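Local coordinates for protein transcriptional regulator (Vibrio vulnificus, PDB 4IVN) that binds N-acetylmannosamine 6-phosphate and, as the sialic acid catabolism regulator NanR, probably represses transcription of the nan operon, at residues F179-S184 / V205-I210; I133-S138 / G185-V190; L149-K154 / D263-T268; R143-R148 / D248-S253; R23-Y28 / R46-S51. All blocks are in the same frame, centred on the assembly; numbering follows the deposited sequence.

Contact 1: F179-S184 / V205-I210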
# COMPACT_ATOMS: atom_id res chain seq x y z
N PHE A 179 -3.01 -16.46 -2.40
CA PHE A 179 -3.13 -15.61 -1.23
C PHE A 179 -4.50 -14.90 -1.25
O PHE A 179 -4.90 -14.31 -2.27
CB PHE A 179 -2.07 -14.56 -1.33
CG PHE A 179 -0.73 -15.06 -0.83
CD1 PHE A 179 0.13 -15.68 -1.72
CD2 PHE A 179 -0.36 -14.95 0.50
CE1 PHE A 179 1.39 -16.13 -1.32
CE2 PHE A 179 0.89 -15.43 0.91
CZ PHE A 179 1.71 -16.08 0.03
N ALA A 180 -5.22 -14.98 -0.16
CA ALA A 180 -6.56 -14.34 -0.04
C ALA A 180 -6.27 -13.19 0.89
O ALA A 180 -5.95 -13.44 2.04
CB ALA A 180 -7.61 -15.35 0.59
N VAL A 181 -6.35 -11.95 0.39
CA VAL A 181 -6.11 -10.75 1.19
C VAL A 181 -7.42 -10.07 1.56
O VAL A 181 -8.15 -9.57 0.70
CB VAL A 181 -5.23 -9.70 0.42
CG1 VAL A 181 -4.84 -8.51 1.37
CG2 VAL A 181 -4.00 -10.46 -0.16
N SER A 182 -7.73 -10.06 2.84
CA SER A 182 -9.04 -9.59 3.34
C SER A 182 -8.84 -9.30 4.84
O SER A 182 -8.52 -10.24 5.56
CB SER A 182 -10.08 -10.70 3.17
OG SER A 182 -11.34 -10.32 3.71
N SER A 183 -9.07 -8.08 5.30
CA SER A 183 -8.93 -7.78 6.75
C SER A 183 -10.00 -8.55 7.50
O SER A 183 -9.73 -9.05 8.59
CB SER A 183 -9.18 -6.28 7.01
OG SER A 183 -7.97 -5.55 6.78
N SER A 184 -11.21 -8.59 6.94
CA SER A 184 -12.31 -9.20 7.62
C SER A 184 -12.42 -10.71 7.43
O SER A 184 -13.22 -11.34 8.16
CB SER A 184 -13.63 -8.58 7.16
OG SER A 184 -13.90 -9.01 5.80
N VAL A 205 -3.21 -19.17 1.39
CA VAL A 205 -2.64 -18.45 2.58
C VAL A 205 -3.49 -17.16 2.74
O VAL A 205 -3.61 -16.40 1.80
CB VAL A 205 -1.17 -18.02 2.34
CG1 VAL A 205 -0.59 -17.16 3.50
CG2 VAL A 205 -0.27 -19.29 2.21
N SER A 206 -4.04 -16.92 3.92
CA SER A 206 -4.84 -15.71 4.12
C SER A 206 -4.03 -14.67 4.83
O SER A 206 -3.31 -14.99 5.79
CB SER A 206 -6.05 -16.03 4.98
OG SER A 206 -6.89 -16.73 4.11
N LEU A 207 -4.17 -13.43 4.36
CA LEU A 207 -3.56 -12.30 5.06
C LEU A 207 -4.65 -11.40 5.57
O LEU A 207 -5.28 -10.73 4.77
CB LEU A 207 -2.72 -11.50 4.12
CG LEU A 207 -1.52 -12.17 3.44
CD1 LEU A 207 -0.66 -11.09 2.75
CD2 LEU A 207 -0.64 -12.94 4.45
N THR A 208 -4.90 -11.37 6.90
CA THR A 208 -6.13 -10.70 7.41
C THR A 208 -5.73 -9.91 8.63
O THR A 208 -4.54 -9.83 8.97
CB THR A 208 -7.14 -11.74 7.99
OG1 THR A 208 -6.53 -12.32 9.17
CG2 THR A 208 -7.32 -12.81 7.04
N ASN A 209 -6.72 -9.31 9.29
CA ASN A 209 -6.48 -8.64 10.56
C ASN A 209 -7.42 -9.20 11.61
O ASN A 209 -7.73 -8.54 12.59
CB ASN A 209 -6.81 -7.09 10.41
CG ASN A 209 -5.85 -6.37 9.47
OD1 ASN A 209 -5.06 -5.53 9.90
ND2 ASN A 209 -6.00 -6.60 8.20
N ILE A 210 -7.82 -10.47 11.44
CA ILE A 210 -8.63 -11.09 12.46
C ILE A 210 -8.31 -12.61 12.50
O ILE A 210 -8.07 -13.22 11.47
CB ILE A 210 -10.13 -10.75 12.24
CG1 ILE A 210 -10.92 -11.05 13.49
CG2 ILE A 210 -10.69 -11.43 11.06
CD1 ILE A 210 -11.39 -9.77 14.14
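Phe179 lies alongside Val205, both side chains pointing to the same face of the sheet. With CG anti to the carbonyl carbon (chi1 -82°), the ring lies beside its neighbour, bringing Phe179 CE2 to 3.4 Å from Val205 CG1; the ring's CD2 is 4.2 Å from Leu207 CG. Ala180 carries the hydrogen-bonding pattern of a parallel pair: its N donates to Val205 O (2.9 Å) and its O accepts from Leu207 N (2.9 Å), while its methyl sits near the Ser206 hydroxyl on the other face. That hydroxyl is hydrogen-bonded to Ser219. Val181 rejoins Leu207 on the face of Phe179, where helices 137-151 and 237-257 cover the sheet. The two strands are neighbours in the parallel, five-stranded sheet of the SIS domain, linked by helix 188-199 in a beta-alpha-beta crossover. Ser182 continues the ladder through its N to Leu207 O (3.2 Å), and its O receives a CA-H...O contact from Thr208 CA (3.1 Å). Its OG turns to the bound N-acetylmannosamine 6-phosphate, as do the backbone N atoms of Ser183 and Ser184, so the strand end passes directly into the ligand loop. Ser183 O, in turn, takes Asn209 N in its carbonyl plane, on a lone pair (3.1 Å), tying that loop to the end of the next strand; Ser183 OG is hydrogen-bonded to Lys240. Ser183 O and Ser184 O also meet the CG2 methyl of Ile210.

Contact 2: I133-S138 / G185-V190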
# COMPACT_ATOMS: atom_id res chain seq x y z
N ILE A 133 -5.74 -12.40 -4.26
CA ILE A 133 -7.14 -11.99 -4.37
C ILE A 133 -7.43 -10.98 -3.27
O ILE A 133 -7.14 -11.23 -2.10
CB ILE A 133 -8.17 -13.18 -4.28
CG1 ILE A 133 -7.88 -14.34 -5.22
CG2 ILE A 133 -9.59 -12.68 -4.53
CD1 ILE A 133 -8.62 -15.58 -4.69
N GLY A 134 -8.04 -9.82 -3.65
CA GLY A 134 -8.48 -8.87 -2.66
C GLY A 134 -9.18 -7.71 -3.32
O GLY A 134 -8.92 -7.41 -4.52
N VAL A 135 -10.13 -7.12 -2.58
CA VAL A 135 -10.89 -5.96 -3.08
C VAL A 135 -10.87 -4.75 -2.24
O VAL A 135 -10.46 -4.77 -1.04
CB VAL A 135 -12.38 -6.34 -3.38
CG1 VAL A 135 -12.50 -7.52 -4.40
CG2 VAL A 135 -13.11 -6.67 -2.08
N GLY A 136 -11.26 -3.60 -2.81
CA GLY A 136 -11.28 -2.34 -2.03
C GLY A 136 -9.86 -2.08 -1.52
O GLY A 136 -8.90 -2.15 -2.30
N ALA A 137 -9.71 -1.74 -0.24
CA ALA A 137 -8.39 -1.41 0.28
C ALA A 137 -7.46 -2.61 0.28
O ALA A 137 -6.22 -2.44 0.27
CB ALA A 137 -8.45 -0.87 1.68
N SER A 138 -8.02 -3.80 0.36
CA SER A 138 -7.16 -5.02 0.30
C SER A 138 -6.52 -5.19 -1.07
O SER A 138 -5.53 -5.91 -1.18
CB SER A 138 -7.95 -6.30 0.70
OG SER A 138 -7.97 -6.33 2.17
N GLY A 185 -11.78 -11.25 6.39
CA GLY A 185 -12.10 -12.60 5.89
C GLY A 185 -13.59 -12.83 5.71
O GLY A 185 -14.03 -13.97 5.85
N SER A 186 -14.36 -11.77 5.39
CA SER A 186 -15.82 -11.90 5.30
C SER A 186 -16.36 -11.32 4.01
O SER A 186 -17.56 -11.17 3.88
CB SER A 186 -16.54 -11.28 6.53
OG SER A 186 -15.99 -11.76 7.83
N THR A 187 -15.50 -11.02 3.05
CA THR A 187 -15.94 -10.44 1.77
C THR A 187 -16.38 -11.53 0.80
O THR A 187 -15.65 -12.42 0.46
CB THR A 187 -14.83 -9.59 1.13
OG1 THR A 187 -14.54 -8.51 2.05
CG2 THR A 187 -15.34 -8.97 -0.18
N LYS A 188 -17.62 -11.47 0.35
CA LYS A 188 -18.24 -12.62 -0.24
C LYS A 188 -17.49 -13.20 -1.48
O LYS A 188 -17.23 -14.43 -1.54
CB LYS A 188 -19.66 -12.21 -0.57
CG LYS A 188 -20.67 -13.33 -0.67
CD LYS A 188 -20.85 -13.60 -2.13
CE LYS A 188 -22.31 -13.88 -2.49
NZ LYS A 188 -22.20 -14.53 -3.86
N GLU A 189 -17.21 -12.36 -2.48
CA GLU A 189 -16.61 -12.86 -3.70
C GLU A 189 -15.12 -13.22 -3.48
O GLU A 189 -14.55 -14.14 -4.11
CB GLU A 189 -16.86 -11.92 -4.93
CG GLU A 189 -18.35 -11.92 -5.24
CD GLU A 189 -18.75 -11.31 -6.58
OE1 GLU A 189 -19.95 -11.22 -6.91
OE2 GLU A 189 -17.89 -10.89 -7.36
N VAL A 190 -14.50 -12.59 -2.49
CA VAL A 190 -13.11 -12.98 -2.19
C VAL A 190 -13.10 -14.38 -1.61
O VAL A 190 -12.28 -15.21 -2.05
CB VAL A 190 -12.45 -11.98 -1.22
CG1 VAL A 190 -11.11 -12.48 -0.73
CG2 VAL A 190 -12.23 -10.68 -2.02
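Val190 overlaps the side chains of both Ile133 and Val135, sliding past each in the opposite direction. Val190 CG1 meets Ile133 CG2 at 4.1 Å; Val190 CG2 lies at 4.2 Å from that same Ile133 CG2 and also meets the Val135 methyls, with CG1 at 4.0 Å. The valine torsion (chi1 171°) sets the two methyls at different positions, CG1 anti to the backbone N and CG2 anti to the carbonyl carbon. The backbone of Gly134 draws near as well, its CA 4.2 Å from Val190 CG2. One turn back, Thr187 CG2 touches Val135 CG2 at 3.7 Å. With its methyl spent on the valine, Thr187 turns OG1 to the sugar phosphate, to which Ser138 OG and the backbone N of Ala137 are also hydrogen-bonded. The contact thus joins the end of strand 129-133 and the loop after it to the start of helix 188-199, both lining the ligand pocket in this SIS domain; Met276 of the second subunit packs on Thr187. No hydrogen bond crosses between 133-138 and 185-190. Their mutual hold is therefore apolar, made by branched aliphatic groups, and separate from the polar bonds that Ser138 OG, Thr187 OG1 and the Ala137 N-H make to the ligand.

Contact 3: L149-K154 / D263-T268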
# COMPACT_ATOMS: atom_id res chain seq x y z
N LEU A 149 6.69 -10.15 -5.11
CA LEU A 149 6.91 -11.49 -5.80
C LEU A 149 7.58 -11.37 -7.15
O LEU A 149 8.50 -12.15 -7.43
CB LEU A 149 5.65 -12.36 -5.93
CG LEU A 149 5.16 -12.70 -4.47
CD1 LEU A 149 3.77 -13.32 -4.36
CD2 LEU A 149 6.15 -13.53 -3.65
N ILE A 150 7.11 -10.46 -7.99
CA ILE A 150 7.66 -10.26 -9.30
C ILE A 150 9.11 -9.75 -9.20
O ILE A 150 9.91 -10.19 -10.06
CB ILE A 150 6.74 -9.29 -10.13
CG1 ILE A 150 5.52 -10.06 -10.55
CG2 ILE A 150 7.49 -8.66 -11.38
CD1 ILE A 150 4.40 -9.11 -11.03
N ARG A 151 9.44 -8.97 -8.14
CA ARG A 151 10.83 -8.52 -7.92
C ARG A 151 11.78 -9.72 -7.72
O ARG A 151 12.92 -9.71 -8.23
CB ARG A 151 10.94 -7.59 -6.70
CG ARG A 151 10.39 -6.12 -6.94
CD ARG A 151 10.84 -5.43 -8.21
NE ARG A 151 12.33 -5.30 -8.28
CZ ARG A 151 13.08 -4.49 -7.54
NH1 ARG A 151 12.55 -3.58 -6.74
NH2 ARG A 151 14.41 -4.57 -7.65
N ILE A 152 11.30 -10.74 -7.00
CA ILE A 152 12.07 -12.01 -6.87
C ILE A 152 11.88 -13.05 -7.95
O ILE A 152 12.42 -14.17 -7.85
CB ILE A 152 11.93 -12.60 -5.47
CG1 ILE A 152 10.50 -13.13 -5.16
CG2 ILE A 152 12.41 -11.52 -4.51
CD1 ILE A 152 10.49 -13.93 -3.85
N GLY A 153 11.21 -12.68 -9.02
CA GLY A 153 11.16 -13.51 -10.23
C GLY A 153 10.06 -14.58 -10.14
O GLY A 153 10.06 -15.51 -10.94
N LYS A 154 9.07 -14.43 -9.24
CA LYS A 154 7.99 -15.42 -9.16
C LYS A 154 6.92 -14.99 -10.16
O LYS A 154 6.72 -13.73 -10.39
CB LYS A 154 7.33 -15.45 -7.78
CG LYS A 154 8.21 -15.92 -6.59
CD LYS A 154 8.87 -17.27 -6.86
CE LYS A 154 7.93 -18.43 -6.66
NZ LYS A 154 8.78 -19.68 -6.45
N ASP A 263 19.50 -12.29 -7.13
CA ASP A 263 19.75 -12.09 -8.56
C ASP A 263 18.53 -11.58 -9.28
O ASP A 263 18.73 -10.84 -10.28
CB ASP A 263 20.20 -13.36 -9.30
CG ASP A 263 21.40 -14.03 -8.61
OD1 ASP A 263 22.12 -13.35 -7.88
OD2 ASP A 263 21.58 -15.24 -8.76
N SER A 264 17.30 -12.06 -8.93
CA SER A 264 16.13 -11.48 -9.59
C SER A 264 15.92 -10.06 -9.17
O SER A 264 15.49 -9.30 -9.98
CB SER A 264 14.76 -12.24 -9.39
OG SER A 264 14.91 -13.55 -10.01
N VAL A 265 16.19 -9.74 -7.91
CA VAL A 265 15.98 -8.33 -7.44
C VAL A 265 16.87 -7.44 -8.29
O VAL A 265 16.46 -6.37 -8.74
CB VAL A 265 16.33 -8.15 -5.95
CG1 VAL A 265 16.50 -6.63 -5.59
CG2 VAL A 265 15.31 -8.86 -5.01
N GLN A 266 18.10 -7.90 -8.57
CA GLN A 266 19.03 -7.07 -9.32
C GLN A 266 18.58 -6.98 -10.78
O GLN A 266 18.53 -5.90 -11.35
CB GLN A 266 20.47 -7.65 -9.25
CG GLN A 266 21.43 -6.85 -10.14
CD GLN A 266 22.87 -7.37 -10.07
OE1 GLN A 266 23.31 -7.84 -9.04
NE2 GLN A 266 23.60 -7.24 -11.16
N GLU A 267 18.28 -8.12 -11.40
CA GLU A 267 17.91 -8.11 -12.78
C GLU A 267 16.59 -7.34 -13.07
O GLU A 267 16.51 -6.63 -14.09
CB GLU A 267 17.78 -9.53 -13.32
CG GLU A 267 17.32 -9.52 -14.80
CD GLU A 267 17.80 -10.75 -15.54
OE1 GLU A 267 17.82 -11.85 -14.92
OE2 GLU A 267 18.14 -10.60 -16.72
N THR A 268 15.57 -7.52 -12.23
CA THR A 268 14.32 -6.73 -12.33
C THR A 268 14.58 -5.19 -12.20
O THR A 268 13.93 -4.41 -12.89
CB THR A 268 13.19 -7.16 -11.36
OG1 THR A 268 13.66 -7.14 -9.99
CG2 THR A 268 12.72 -8.65 -11.70
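Arg151 NE donates an almost straight hydrogen bond to Thr268 OG1 (2.8 Å, 172°), with the oxygen lying in the guanidinium plane. Along the same edge Arg151 NH2 reaches Val265 O at 2.9 Å, a more bent bond (147°) but again close to the plane. The side chain folds at both chi2 and chi3, which turns the edge of the guanidinium to helix 261-270, and the hydrogen bond from NH1 to Tyr147 OH adds a third restraint on its rotation. Thr268 OG1 also lies 3.2 Å from Arg151 O, and carbonyls of its own helix are close to it as well. Ser264 packs its CB against the backbone where helix 137-151 stops, 3.3 Å from Ile152 C. There Gly153, with positive phi, is the C-prime residue of a Schellman motif, its N bonded to Ile150 O and Lys154 N to Leu149 O. The Thr268 CG2 methyl rests on the carbonyl of Ile150. Farther out an apolar pair forms, Ile152 CG2 meeting Val265 CG2 at 4.0 Å. Arg151 also touches a bound sugar phosphate and packs on Gly234 of the second subunit, placing this contact at a ligand site on the dimer interface. The C-terminal end of helix 137-151 is thereby fastened to helix 261-270, while Ile152 and Val265 reach Leu254 and Leu255 of helix 237-257.

Contact 4: R143-R148 / D248-S253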
# COMPACT_ATOMS: atom_id res chain seq x y z
N ARG A 143 -1.73 -6.08 -4.38
CA ARG A 143 -0.81 -5.52 -5.37
C ARG A 143 0.59 -5.41 -4.84
O ARG A 143 1.53 -5.61 -5.58
CB ARG A 143 -1.29 -4.10 -5.78
CG ARG A 143 -2.51 -4.04 -6.73
CD ARG A 143 -2.40 -4.89 -8.03
NE ARG A 143 -3.68 -5.02 -8.83
CZ ARG A 143 -3.82 -5.58 -10.05
NH1 ARG A 143 -2.78 -6.16 -10.66
NH2 ARG A 143 -5.03 -5.55 -10.67
N TYR A 144 0.75 -4.99 -3.60
CA TYR A 144 2.14 -4.92 -3.09
C TYR A 144 2.77 -6.30 -3.05
O TYR A 144 3.94 -6.46 -3.34
CB TYR A 144 2.20 -4.25 -1.71
CG TYR A 144 3.64 -3.95 -1.27
CD1 TYR A 144 4.53 -3.13 -2.08
CD2 TYR A 144 4.09 -4.39 -0.01
CE1 TYR A 144 5.83 -2.85 -1.63
CE2 TYR A 144 5.37 -4.09 0.42
CZ TYR A 144 6.22 -3.32 -0.40
OH TYR A 144 7.48 -3.09 0.07
N LEU A 145 1.99 -7.30 -2.64
CA LEU A 145 2.51 -8.68 -2.66
C LEU A 145 2.93 -9.17 -4.07
O LEU A 145 4.06 -9.73 -4.23
CB LEU A 145 1.40 -9.61 -2.08
CG LEU A 145 1.75 -11.13 -2.01
CD1 LEU A 145 3.09 -11.37 -1.22
CD2 LEU A 145 0.55 -11.77 -1.27
N ALA A 146 2.06 -9.02 -5.06
CA ALA A 146 2.39 -9.47 -6.34
C ALA A 146 3.63 -8.70 -6.84
O ALA A 146 4.46 -9.25 -7.52
CB ALA A 146 1.22 -9.21 -7.29
N TYR A 147 3.68 -7.39 -6.62
CA TYR A 147 4.88 -6.64 -6.92
C TYR A 147 6.11 -7.19 -6.28
O TYR A 147 7.12 -7.41 -6.98
CB TYR A 147 4.72 -5.10 -6.58
CG TYR A 147 6.05 -4.37 -6.58
CD1 TYR A 147 6.58 -3.83 -7.75
CD2 TYR A 147 6.83 -4.31 -5.38
CE1 TYR A 147 7.83 -3.15 -7.78
CE2 TYR A 147 8.08 -3.65 -5.41
CZ TYR A 147 8.54 -3.08 -6.60
OH TYR A 147 9.75 -2.49 -6.64
N ARG A 148 6.09 -7.45 -4.96
CA ARG A 148 7.28 -7.89 -4.30
C ARG A 148 7.69 -9.34 -4.82
O ARG A 148 8.91 -9.67 -4.94
CB ARG A 148 7.07 -7.95 -2.75
CG ARG A 148 6.99 -6.55 -2.09
CD ARG A 148 8.33 -5.80 -2.28
NE ARG A 148 9.38 -6.48 -1.54
CZ ARG A 148 9.57 -6.50 -0.22
NH1 ARG A 148 8.81 -5.79 0.62
NH2 ARG A 148 10.55 -7.26 0.26
N ASP A 248 6.00 -7.65 3.66
CA ASP A 248 7.45 -7.38 3.65
C ASP A 248 8.27 -8.47 4.32
O ASP A 248 9.28 -8.90 3.75
CB ASP A 248 7.73 -6.02 4.32
CG ASP A 248 9.14 -5.57 4.14
OD1 ASP A 248 9.73 -5.56 3.00
OD2 ASP A 248 9.60 -5.12 5.13
N VAL A 249 7.83 -8.87 5.53
CA VAL A 249 8.47 -9.95 6.27
C VAL A 249 8.42 -11.28 5.51
O VAL A 249 9.42 -12.00 5.43
CB VAL A 249 7.84 -10.08 7.68
CG1 VAL A 249 8.47 -11.23 8.40
CG2 VAL A 249 8.00 -8.78 8.49
N LEU A 250 7.33 -11.54 4.80
CA LEU A 250 7.31 -12.74 4.00
C LEU A 250 8.44 -12.71 3.00
O LEU A 250 9.17 -13.67 2.90
CB LEU A 250 5.91 -12.92 3.31
CG LEU A 250 5.77 -14.08 2.35
CD1 LEU A 250 6.16 -15.47 2.94
CD2 LEU A 250 4.36 -14.13 1.70
N VAL A 251 8.56 -11.66 2.19
CA VAL A 251 9.50 -11.64 1.07
C VAL A 251 10.90 -11.46 1.61
O VAL A 251 11.82 -12.09 1.12
CB VAL A 251 9.12 -10.57 -0.01
CG1 VAL A 251 10.11 -10.57 -1.19
CG2 VAL A 251 7.70 -10.93 -0.45
N ASN A 252 11.06 -10.68 2.66
CA ASN A 252 12.39 -10.63 3.27
C ASN A 252 12.91 -11.97 3.85
O ASN A 252 14.12 -12.23 3.80
CB ASN A 252 12.47 -9.53 4.32
CG ASN A 252 12.29 -8.13 3.69
OD1 ASN A 252 12.35 -7.99 2.47
ND2 ASN A 252 12.02 -7.14 4.51
N SER A 253 12.02 -12.78 4.46
CA SER A 253 12.40 -14.15 4.87
C SER A 253 12.81 -14.97 3.71
O SER A 253 13.84 -15.67 3.80
CB SER A 253 11.31 -14.88 5.62
OG SER A 253 10.88 -14.01 6.59
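Arg148 presents the edge of its guanidinium to Asp248 and Asn252, turned there by bends at chi2 and chi3. Asp248 OD1 receives NH1 of Arg148 at 2.6 Å in a salt bridge, on its anti side and near the guanidinium plane; the carboxylate itself is turned 60° from that plane. Asp248 reaches this place with CG anti to its backbone N. One turn later, Asn252 OD1 accepts from Arg148 NH2 at 2.9 Å, the donor standing above the amide carbonyl plane. At the root of the arginine, chi1 of -72° puts Arg148 CG over the centre of the Tyr144 ring, 3.7 Å above its plane. Tyr144 OH takes another bond from Arg148 NH1 and is also bonded to Gly235 O of the second subunit. Val251 closes over one guanidinium face, its CB 3.6 Å from Arg148 NH2. The buried charge is thus matched by a carboxylate and held in orientation by three side chains. Deeper toward the sheet, Leu145 CD1 and Leu250 CD2 touch at 4.2 Å. The segments 143-148 and 248-253 run nearly parallel, 12° apart with axes 10.3 Å from each other, a wide spacing bridged by the arginine together with Val251 and the leucine pair. They form one helical layer over the sheet in the alpha/beta sandwich of the SIS fold.

Contact 5: R23-Y28 / R46-S51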
# COMPACT_ATOMS: atom_id res chain seq x y z
N ARG A 23 -31.02 -14.94 23.68
CA ARG A 23 -30.81 -14.02 24.83
C ARG A 23 -29.35 -13.96 25.21
O ARG A 23 -28.86 -12.90 25.59
CB ARG A 23 -31.59 -14.43 26.11
CG ARG A 23 -33.06 -14.02 26.13
CD ARG A 23 -33.71 -14.15 27.52
NE ARG A 23 -34.71 -13.09 27.71
CZ ARG A 23 -34.50 -11.92 28.34
NH1 ARG A 23 -33.33 -11.64 28.91
NH2 ARG A 23 -35.48 -11.03 28.41
N VAL A 24 -28.67 -15.11 25.10
CA VAL A 24 -27.25 -15.16 25.41
C VAL A 24 -26.52 -14.23 24.44
O VAL A 24 -25.66 -13.44 24.82
CB VAL A 24 -26.73 -16.60 25.27
CG1 VAL A 24 -25.21 -16.62 25.16
CG2 VAL A 24 -27.20 -17.44 26.49
N VAL A 25 -26.90 -14.31 23.17
CA VAL A 25 -26.22 -13.48 22.17
C VAL A 25 -26.66 -12.03 22.33
O VAL A 25 -25.82 -11.12 22.21
CB VAL A 25 -26.54 -13.93 20.72
CG1 VAL A 25 -25.78 -13.06 19.72
CG2 VAL A 25 -26.18 -15.41 20.49
N ALA A 26 -27.96 -11.80 22.61
CA ALA A 26 -28.42 -10.43 22.79
C ALA A 26 -27.64 -9.83 23.97
O ALA A 26 -27.10 -8.72 23.87
CB ALA A 26 -29.95 -10.36 22.97
N ASP A 27 -27.47 -10.61 25.03
CA ASP A 27 -26.79 -10.11 26.27
C ASP A 27 -25.30 -9.79 26.08
O ASP A 27 -24.80 -8.75 26.60
CB ASP A 27 -26.92 -11.09 27.43
CG ASP A 27 -28.23 -10.95 28.17
OD1 ASP A 27 -28.83 -9.85 28.14
OD2 ASP A 27 -28.69 -11.93 28.80
N TYR A 28 -24.61 -10.69 25.39
CA TYR A 28 -23.20 -10.47 25.05
C TYR A 28 -23.05 -9.18 24.23
O TYR A 28 -22.15 -8.39 24.49
CB TYR A 28 -22.57 -11.67 24.32
CG TYR A 28 -21.12 -11.48 23.96
CD1 TYR A 28 -20.10 -12.01 24.76
CD2 TYR A 28 -20.74 -10.78 22.78
CE1 TYR A 28 -18.74 -11.81 24.43
CE2 TYR A 28 -19.39 -10.61 22.45
CZ TYR A 28 -18.40 -11.12 23.27
OH TYR A 28 -17.08 -10.91 22.94
N ARG A 46 -18.21 -17.84 18.42
CA ARG A 46 -17.29 -18.39 19.41
C ARG A 46 -17.40 -17.76 20.78
O ARG A 46 -17.46 -18.46 21.79
CB ARG A 46 -15.83 -18.17 18.96
CG ARG A 46 -15.37 -18.96 17.77
CD ARG A 46 -13.96 -18.49 17.40
NE ARG A 46 -12.89 -19.26 18.08
CZ ARG A 46 -12.17 -18.86 19.13
NH1 ARG A 46 -12.33 -17.67 19.72
NH2 ARG A 46 -11.25 -19.67 19.59
N ASN A 47 -17.36 -16.43 20.83
CA ASN A 47 -17.39 -15.76 22.12
C ASN A 47 -18.68 -16.01 22.92
O ASN A 47 -18.70 -15.84 24.13
CB ASN A 47 -17.22 -14.27 21.91
CG ASN A 47 -15.90 -13.94 21.29
OD1 ASN A 47 -14.93 -14.70 21.44
ND2 ASN A 47 -15.84 -12.83 20.57
N THR A 48 -19.76 -16.36 22.22
CA THR A 48 -21.00 -16.63 22.89
C THR A 48 -21.27 -18.14 23.05
O THR A 48 -22.27 -18.52 23.68
CB THR A 48 -22.19 -16.04 22.12
OG1 THR A 48 -22.18 -16.58 20.80
CG2 THR A 48 -22.17 -14.47 22.15
N GLN A 49 -20.39 -18.96 22.48
CA GLN A 49 -20.59 -20.42 22.39
C GLN A 49 -21.96 -20.79 21.78
O GLN A 49 -22.71 -21.61 22.35
CB GLN A 49 -20.47 -21.06 23.77
CG GLN A 49 -19.07 -21.19 24.37
CD GLN A 49 -19.15 -21.45 25.87
OE1 GLN A 49 -19.43 -20.53 26.65
NE2 GLN A 49 -18.95 -22.70 26.29
N THR A 50 -22.31 -20.20 20.64
CA THR A 50 -23.56 -20.50 19.95
C THR A 50 -23.14 -20.74 18.50
O THR A 50 -22.02 -20.44 18.11
CB THR A 50 -24.61 -19.34 20.12
OG1 THR A 50 -24.19 -18.14 19.43
CG2 THR A 50 -24.80 -18.96 21.58
N SER A 51 -24.02 -21.25 17.67
CA SER A 51 -23.66 -21.39 16.25
C SER A 51 -23.71 -20.03 15.52
O SER A 51 -24.26 -19.04 16.02
CB SER A 51 -24.63 -22.33 15.62
OG SER A 51 -25.89 -21.74 15.79
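Thr48 OG1 has several hydrogen-bonding partners: Thr50 OG1 donates to it at 2.9 Å, and the carbonyls of Leu44 and Ala45 in the preceding turn bond to it too. With the hydroxyl set between backbone N and carbonyl carbon (chi1 57°), the methyl is left to face helix 20-36. There Thr48 CG2 presses on the base of Tyr28, 3.6 Å from both CB and CG. The tyrosine extends across the helix end, with CG anti to the backbone N (chi1 -180°), and Tyr28 CZ comes to 3.6 Å from Asn47 CB, ring and amide planes 30° apart. Its hydroxyl is hydrogen-bonded to Gln39, which also forms a weak bond with Asn47 ND2. Both segments belong to the RpiR-type helix-turn-helix domain. Helix 41-48 closes in a Schellman motif at Gln49, whose phi is positive, and Ser51 occupies the N-cap position of helix 52-61; the segment 46-51 is therefore the turn between two successive helices, consistent with the turn of the DNA-binding motif, and helix 20-36 packs against it. Val25 CG2 meets Thr50 OG1 at 3.5 Å and the Thr50 methyl at 4.0 Å, while Val25 also packs on Thr54 and Leu58 of helix 52-61. Toward the exposed side, Val24 CG1 lies 3.8 Å from Thr48 O and 4.3 Å from Thr50 CG2.

How the contacts relate
Contact 5 comes first along the chain, in the helix-turn-helix domain, its centre about 49 Å from that of contact 3 on the other side of the chain's centre. The other four interlock: contact 1 lies within the chain spans of contacts 3 and 4, while contacts 2, 3 and 4 cross one another along the sequence. Contacts 1 and 2, with centres about 8 Å apart, share backbone bonds between strands 129-133 and 176-181 and supply loops to one ligand pocket. Contact 4 packs its leucines on the sheet face of contact 1. Helix 137-151 runs through contacts 2, 4 and 3; each ligand site is built from both subunits, and the helix's two ends face different sites.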